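Local coordinates for Thiol:disulfide interchange protein DsbC (Haemophilus influenzae, PDB 1T3B), which probably forms and isomerises disulfide bonds in periplasmic proteins as a homodimeric, thioredoxin-family redox enzyme, at residues V92-T97 with E151-N156; E77-P82 with E137-A142. All coordinates share one frame; numbering follows the deposited sequence.

Contact 1 (V92-T97 with E151-N156); sequences VFMDIT and EAEKGN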
loop_
_atom_site.group_PDB
_atom_site.type_symbol
_atom_site.label_atom_id
_atom_site.label_comp_id
_atom_site.label_asym_id
_atom_site.label_seq_id
_atom_site.Cartn_x
_atom_site.Cartn_y
_atom_site.Cartn_z
ATOM N N VAL A 92 -26.388 -0.229 -8.255
ATOM C CA VAL A 92 -25.714 -0.865 -9.379
ATOM C C VAL A 92 -25.023 0.139 -10.273
ATOM O O VAL A 92 -25.622 1.149 -10.633
ATOM C CB VAL A 92 -26.737 -1.627 -10.233
ATOM C CG1 VAL A 92 -26.092 -2.217 -11.452
ATOM C CG2 VAL A 92 -27.391 -2.678 -9.407
ATOM N N PHE A 93 -23.762 -0.125 -10.618
ATOM C CA PHE A 93 -23.038 0.757 -11.530
ATOM C C PHE A 93 -23.299 0.176 -12.899
ATOM O O PHE A 93 -23.002 -0.977 -13.179
ATOM C CB PHE A 93 -21.549 0.800 -11.217
ATOM C CG PHE A 93 -21.215 1.619 -10.007
ATOM C CD1 PHE A 93 -21.305 1.073 -8.732
ATOM C CD2 PHE A 93 -20.835 2.951 -10.137
ATOM C CE1 PHE A 93 -21.021 1.846 -7.604
ATOM C CE2 PHE A 93 -20.553 3.725 -9.023
ATOM C CZ PHE A 93 -20.646 3.173 -7.755
ATOM N N MET A 94 -23.866 0.985 -13.769
ATOM C CA MET A 94 -24.253 0.472 -15.053
ATOM C C MET A 94 -23.797 1.301 -16.240
ATOM O O MET A 94 -23.499 2.481 -16.106
ATOM C CB MET A 94 -25.769 0.324 -15.012
ATOM C CG MET A 94 -26.419 -0.010 -16.299
ATOM S SD MET A 94 -27.817 1.091 -16.503
ATOM C CE MET A 94 -27.030 2.499 -17.192
ATOM N N ASP A 95 -23.720 0.653 -17.397
ATOM C CA ASP A 95 -23.319 1.301 -18.638
ATOM C C ASP A 95 -24.393 0.953 -19.665
ATOM O O ASP A 95 -24.932 -0.147 -19.652
ATOM C CB ASP A 95 -21.952 0.787 -19.090
ATOM C CG ASP A 95 -21.367 1.609 -20.220
ATOM O OD1 ASP A 95 -22.068 1.787 -21.244
ATOM O OD2 ASP A 95 -20.214 2.076 -20.084
ATOM N N ILE A 96 -24.700 1.880 -20.560
ATOM C CA ILE A 96 -25.761 1.659 -21.530
ATOM C C ILE A 96 -25.395 0.795 -22.713
ATOM O O ILE A 96 -26.265 0.340 -23.458
ATOM C CB ILE A 96 -26.319 3.001 -22.039
ATOM C CG1 ILE A 96 -25.183 3.875 -22.560
ATOM C CG2 ILE A 96 -27.038 3.709 -20.922
ATOM C CD1 ILE A 96 -25.633 5.181 -23.097
ATOM N N THR A 97 -24.109 0.555 -22.882
ATOM C CA THR A 97 -23.651 -0.256 -23.992
ATOM C C THR A 97 -23.165 -1.608 -23.478
ATOM O O THR A 97 -22.266 -2.205 -24.062
ATOM C CB THR A 97 -22.485 0.439 -24.705
ATOM O OG1 THR A 97 -21.425 0.677 -23.759
ATOM C CG2 THR A 97 -22.944 1.758 -25.319
ATOM N N GLU A 151 -35.926 4.187 -21.979
ATOM C CA GLU A 151 -35.851 4.350 -23.428
ATOM C C GLU A 151 -34.470 4.083 -24.012
ATOM O O GLU A 151 -34.347 3.520 -25.092
ATOM C CB GLU A 151 -36.332 5.741 -23.815
ATOM C CG GLU A 151 -37.846 5.871 -23.721
ATOM C CD GLU A 151 -38.571 5.039 -24.771
ATOM O OE1 GLU A 151 -38.475 5.378 -25.969
ATOM O OE2 GLU A 151 -39.233 4.043 -24.400
ATOM N N ALA A 152 -33.428 4.494 -23.308
ATOM C CA ALA A 152 -32.075 4.236 -23.771
ATOM C C ALA A 152 -31.873 2.724 -23.860
ATOM O O ALA A 152 -31.222 2.211 -24.776
ATOM C CB ALA A 152 -31.072 4.829 -22.807
ATOM N N GLU A 153 -32.446 1.998 -22.908
ATOM C CA GLU A 153 -32.302 0.550 -22.896
ATOM C C GLU A 153 -33.088 -0.123 -24.002
ATOM O O GLU A 153 -32.799 -1.251 -24.389
ATOM C CB GLU A 153 -32.731 -0.005 -21.547
ATOM C CG GLU A 153 -31.788 0.350 -20.438
ATOM C CD GLU A 153 -30.397 -0.245 -20.643
ATOM O OE1 GLU A 153 -30.290 -1.465 -20.872
ATOM O OE2 GLU A 153 -29.401 0.504 -20.568
ATOM N N LYS A 154 -34.094 0.566 -24.510
ATOM C CA LYS A 154 -34.888 0.004 -25.582
ATOM C C LYS A 154 -34.266 0.371 -26.935
ATOM O O LYS A 154 -34.760 -0.010 -27.990
ATOM C CB LYS A 154 -36.332 0.504 -25.479
ATOM C CG LYS A 154 -37.117 -0.094 -24.314
ATOM C CD LYS A 154 -38.519 0.468 -24.234
ATOM C CE LYS A 154 -39.219 0.068 -22.938
ATOM N NZ LYS A 154 -40.438 0.901 -22.671
ATOM N N GLY A 155 -33.163 1.112 -26.894
ATOM C CA GLY A 155 -32.494 1.502 -28.119
ATOM C C GLY A 155 -32.655 2.963 -28.511
ATOM O O GLY A 155 -31.971 3.436 -29.420
ATOM N N ASN A 156 -33.544 3.685 -27.833
ATOM C CA ASN A 156 -33.770 5.093 -28.144
ATOM C C ASN A 156 -32.831 6.011 -27.377
ATOM O O ASN A 156 -33.176 6.485 -26.303
ATOM C CB ASN A 156 -35.204 5.493 -27.803
ATOM C CG ASN A 156 -36.237 4.601 -28.459
ATOM O OD1 ASN A 156 -36.083 4.202 -29.609
ATOM N ND2 ASN A 156 -37.314 4.304 -27.735
#
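The carboxylate of Glu153 is the flat group that meets Ile96 and Met94. Ile96 lies beyond OE2. The Met94 sulfur stands off one face of the group, with SD 4.4 Å from Glu153 OE2. Contact with Ile96 is closer. Glu153 OE2 is 3.9 Å from Ile96 CA and 4.0 Å from Ile96 CG2, so one oxygen rests against both the backbone and the branch methyl. The two side chains approach at an oblique angle. The Glu153 chain is bent at CB-CG (chi2 -63°), and this curls the carboxylate back to Ile96 instead of letting it run straight out from the helix. These contacts are van der Waals in kind. The polar grip on Glu153 comes from elsewhere: OE1 is hydrogen-bonded to His102 ND1, which ties the group to helix 99-105. Ala152 points its methyl toward Ile96, but the nearest approach, Ala152 CB to Ile96 CG2, is 4.6 Å.

A second carboxylate shapes the loop after the strand. Asp95 OD1 takes two bonds from Thr97. Thr97 N meets it at 2.9 Å on the anti side, nearly straight at 171°, and closes an Asx turn. Thr97 OG1 reaches the same Asp95 OD1 at 2.8 Å from above the carboxylate plane. Asp95 OD2 is held by Arg125 N, so both oxygens are engaged and the group is fixed. On the helix side, Gly155 has positive phi and closes a Schellman motif, with Gly155 N bonded to Ala152 O and Asn156 N to Glu151 O.

The contact sits where strand 88-94 leads into the redox-active disulfide Cys98-Cys101. Met94 also touches Cys101. A strand followed by a CxxC at a helix start is the active-site layout of the thioredoxin fold, and helix 145-153 packs beside it here.

Contact 2 (E77-P82 with E137-A142); sequences EMIVYP and EAIWTA
Ile79 lays its CD1 methyl over the five-membered ring of Trp140. This CH-pi contact joins a sheet-edge strand of the thioredoxin-like domain to helix 131-141. Ile79 CD1 is 3.8 Å from the centroid of the five-membered ring of Trp140, 13° off the ring normal. The methyl therefore sits almost squarely over the face. Ile79 CG1 lies over the same face, 3.7 Å from Trp140 NE1. The isoleucine chain and the indole cross at about a right angle.

The torsions of Ile79 account for this reach. CG1 is anti to the carbonyl carbon (chi1 -57°) and the chain runs on extended to CD1, which brings the methyl to the helix. Ile79 CD1 also meets Ile139 CG2 at 4.2 Å. One methyl thus touches two successive helix residues.

The His170 ring meets Trp140 with the planes steeply inclined, and Ala122 of strand 116-122 also touches the indole. Ile139 packs on Ala148 and Ala152 of helix 145-153. Glu77 forms a salt bridge with Lys169.

Near the end of the helix, Thr141 OG1 bonds back to Glu137 O at 2.7 Å, from above the carbonyl plane.

The backbone of Glu77 completes the contact at the indole edge. Its carbonyl O lies near the ring plane, 3.1 Å from Trp140 CD1. The same O is 3.4 Å from Trp140 NE1, but the angle is too poor for a hydrogen bond.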
loop_
_atom_site.group_PDB
_atom_site.type_symbol
_atom_site.label_atom_id
_atom_site.label_comp_id
_atom_site.label_asym_id
_atom_site.label_seq_id
_atom_site.Cartn_x
_atom_site.Cartn_y
_atom_site.Cartn_z
ATOM N N GLU A 77 -29.475 11.291 -7.315
ATOM C CA GLU A 77 -28.869 11.299 -8.643
ATOM C C GLU A 77 -29.027 9.913 -9.231
ATOM O O GLU A 77 -28.864 9.692 -10.434
ATOM C CB GLU A 77 -27.393 11.678 -8.538
ATOM C CG GLU A 77 -27.185 13.159 -8.306
ATOM C CD GLU A 77 -25.753 13.523 -7.997
ATOM O OE1 GLU A 77 -24.847 13.027 -8.688
ATOM O OE2 GLU A 77 -25.533 14.321 -7.066
ATOM N N MET A 78 -29.364 8.987 -8.344
ATOM C CA MET A 78 -29.574 7.603 -8.704
ATOM C C MET A 78 -30.909 7.459 -9.399
ATOM O O MET A 78 -31.852 8.169 -9.080
ATOM C CB MET A 78 -29.544 6.738 -7.445
ATOM C CG MET A 78 -28.170 6.664 -6.821
ATOM S SD MET A 78 -28.182 5.964 -5.172
ATOM C CE MET A 78 -26.790 6.782 -4.498
ATOM N N ILE A 79 -30.976 6.550 -10.364
ATOM C CA ILE A 79 -32.206 6.296 -11.087
ATOM C C ILE A 79 -32.833 5.071 -10.431
ATOM O O ILE A 79 -32.518 3.947 -10.777
ATOM C CB ILE A 79 -31.916 6.054 -12.569
ATOM C CG1 ILE A 79 -31.161 7.266 -13.133
ATOM C CG2 ILE A 79 -33.223 5.823 -13.312
ATOM C CD1 ILE A 79 -31.083 7.337 -14.644
ATOM N N VAL A 80 -33.725 5.314 -9.474
ATOM C CA VAL A 80 -34.364 4.259 -8.693
ATOM C C VAL A 80 -35.560 3.525 -9.287
ATOM O O VAL A 80 -36.380 4.101 -9.985
ATOM C CB VAL A 80 -34.799 4.809 -7.317
ATOM C CG1 VAL A 80 -35.068 3.674 -6.353
ATOM C CG2 VAL A 80 -33.746 5.738 -6.782
ATOM N N TYR A 81 -35.644 2.241 -8.962
ATOM C CA TYR A 81 -36.712 1.355 -9.387
ATOM C C TYR A 81 -37.134 0.595 -8.123
ATOM O O TYR A 81 -36.847 -0.590 -7.995
ATOM C CB TYR A 81 -36.191 0.355 -10.426
ATOM C CG TYR A 81 -35.875 0.950 -11.772
ATOM C CD1 TYR A 81 -36.836 1.005 -12.769
ATOM C CD2 TYR A 81 -34.620 1.472 -12.047
ATOM C CE1 TYR A 81 -36.560 1.563 -14.000
ATOM C CE2 TYR A 81 -34.335 2.033 -13.276
ATOM C CZ TYR A 81 -35.310 2.076 -14.249
ATOM O OH TYR A 81 -35.035 2.633 -15.477
ATOM N N PRO A 82 -37.834 1.264 -7.187
ATOM C CA PRO A 82 -38.304 0.692 -5.917
ATOM C C PRO A 82 -39.099 -0.593 -6.079
ATOM O O PRO A 82 -39.594 -0.886 -7.163
ATOM C CB PRO A 82 -39.165 1.807 -5.328
ATOM C CG PRO A 82 -38.669 3.056 -6.013
ATOM C CD PRO A 82 -38.456 2.579 -7.412
ATOM N N GLU A 137 -25.023 11.286 -19.581
ATOM C CA GLU A 137 -25.118 12.499 -18.783
ATOM C C GLU A 137 -26.530 13.013 -19.018
ATOM O O GLU A 137 -27.251 13.366 -18.089
ATOM C CB GLU A 137 -24.099 13.528 -19.254
ATOM C CG GLU A 137 -23.174 14.013 -18.169
ATOM C CD GLU A 137 -23.884 14.812 -17.108
ATOM O OE1 GLU A 137 -24.668 15.700 -17.485
ATOM O OE2 GLU A 137 -23.651 14.573 -15.903
ATOM N N ALA A 138 -26.922 13.023 -20.284
ATOM C CA ALA A 138 -28.240 13.476 -20.659
ATOM C C ALA A 138 -29.269 12.667 -19.895
ATOM O O ALA A 138 -30.157 13.228 -19.260
ATOM C CB ALA A 138 -28.444 13.303 -22.147
ATOM N N ILE A 139 -29.142 11.349 -19.944
ATOM C CA ILE A 139 -30.090 10.476 -19.270
ATOM C C ILE A 139 -30.187 10.683 -17.773
ATOM O O ILE A 139 -31.278 10.729 -17.230
ATOM C CB ILE A 139 -29.754 8.987 -19.507
ATOM C CG1 ILE A 139 -29.878 8.649 -20.985
ATOM C CG2 ILE A 139 -30.688 8.111 -18.709
ATOM C CD1 ILE A 139 -29.373 7.265 -21.327
ATOM N N TRP A 140 -29.045 10.804 -17.110
ATOM C CA TRP A 140 -29.008 10.955 -15.663
ATOM C C TRP A 140 -29.487 12.293 -15.121
ATOM O O TRP A 140 -29.838 12.398 -13.941
ATOM C CB TRP A 140 -27.591 10.665 -15.158
ATOM C CG TRP A 140 -27.466 9.338 -14.481
ATOM C CD1 TRP A 140 -27.530 9.088 -13.134
ATOM C CD2 TRP A 140 -27.355 8.067 -15.120
ATOM N NE1 TRP A 140 -27.476 7.735 -12.903
ATOM C CE2 TRP A 140 -27.369 7.087 -14.105
ATOM C CE3 TRP A 140 -27.251 7.662 -16.450
ATOM C CZ2 TRP A 140 -27.283 5.728 -14.384
ATOM C CZ3 TRP A 140 -27.166 6.327 -16.731
ATOM C CH2 TRP A 140 -27.184 5.369 -15.703
ATOM N N THR A 141 -29.503 13.308 -15.985
ATOM C CA THR A 141 -29.925 14.661 -15.608
ATOM C C THR A 141 -31.237 15.092 -16.260
ATOM O O THR A 141 -31.696 16.218 -16.060
ATOM C CB THR A 141 -28.856 15.700 -15.984
ATOM O OG1 THR A 141 -28.584 15.609 -17.385
ATOM C CG2 THR A 141 -27.577 15.466 -15.200
ATOM N N ALA A 142 -31.834 14.190 -17.034
ATOM C CA ALA A 142 -33.086 14.457 -17.734
ATOM C C ALA A 142 -34.203 14.910 -16.789
ATOM O O ALA A 142 -33.970 15.048 -15.594
ATOM C CB ALA A 142 -33.504 13.213 -18.485
#

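In the fold
From the N terminus, the chain passes the small antiparallel sheet and helix 63-72 before it reaches 77-82. Strand 79-81 lies at one edge of the mixed sheet. Strand 88-94 follows and runs farther inside, beyond 116-122. Contact 2 closes the loop from 77-82 to 137-142. Contact 1 closes the loop from 92-97 to 151-156. The two loops cross, because 92-97 falls inside the first and 151-156 beyond it. Together they tie two strands of one sheet to the consecutive helices 131-141 and 145-153. The contacts also meet directly: Met94 packs on Trp140, and Ala152 on Ile139. Their centres are about 11 Å apart.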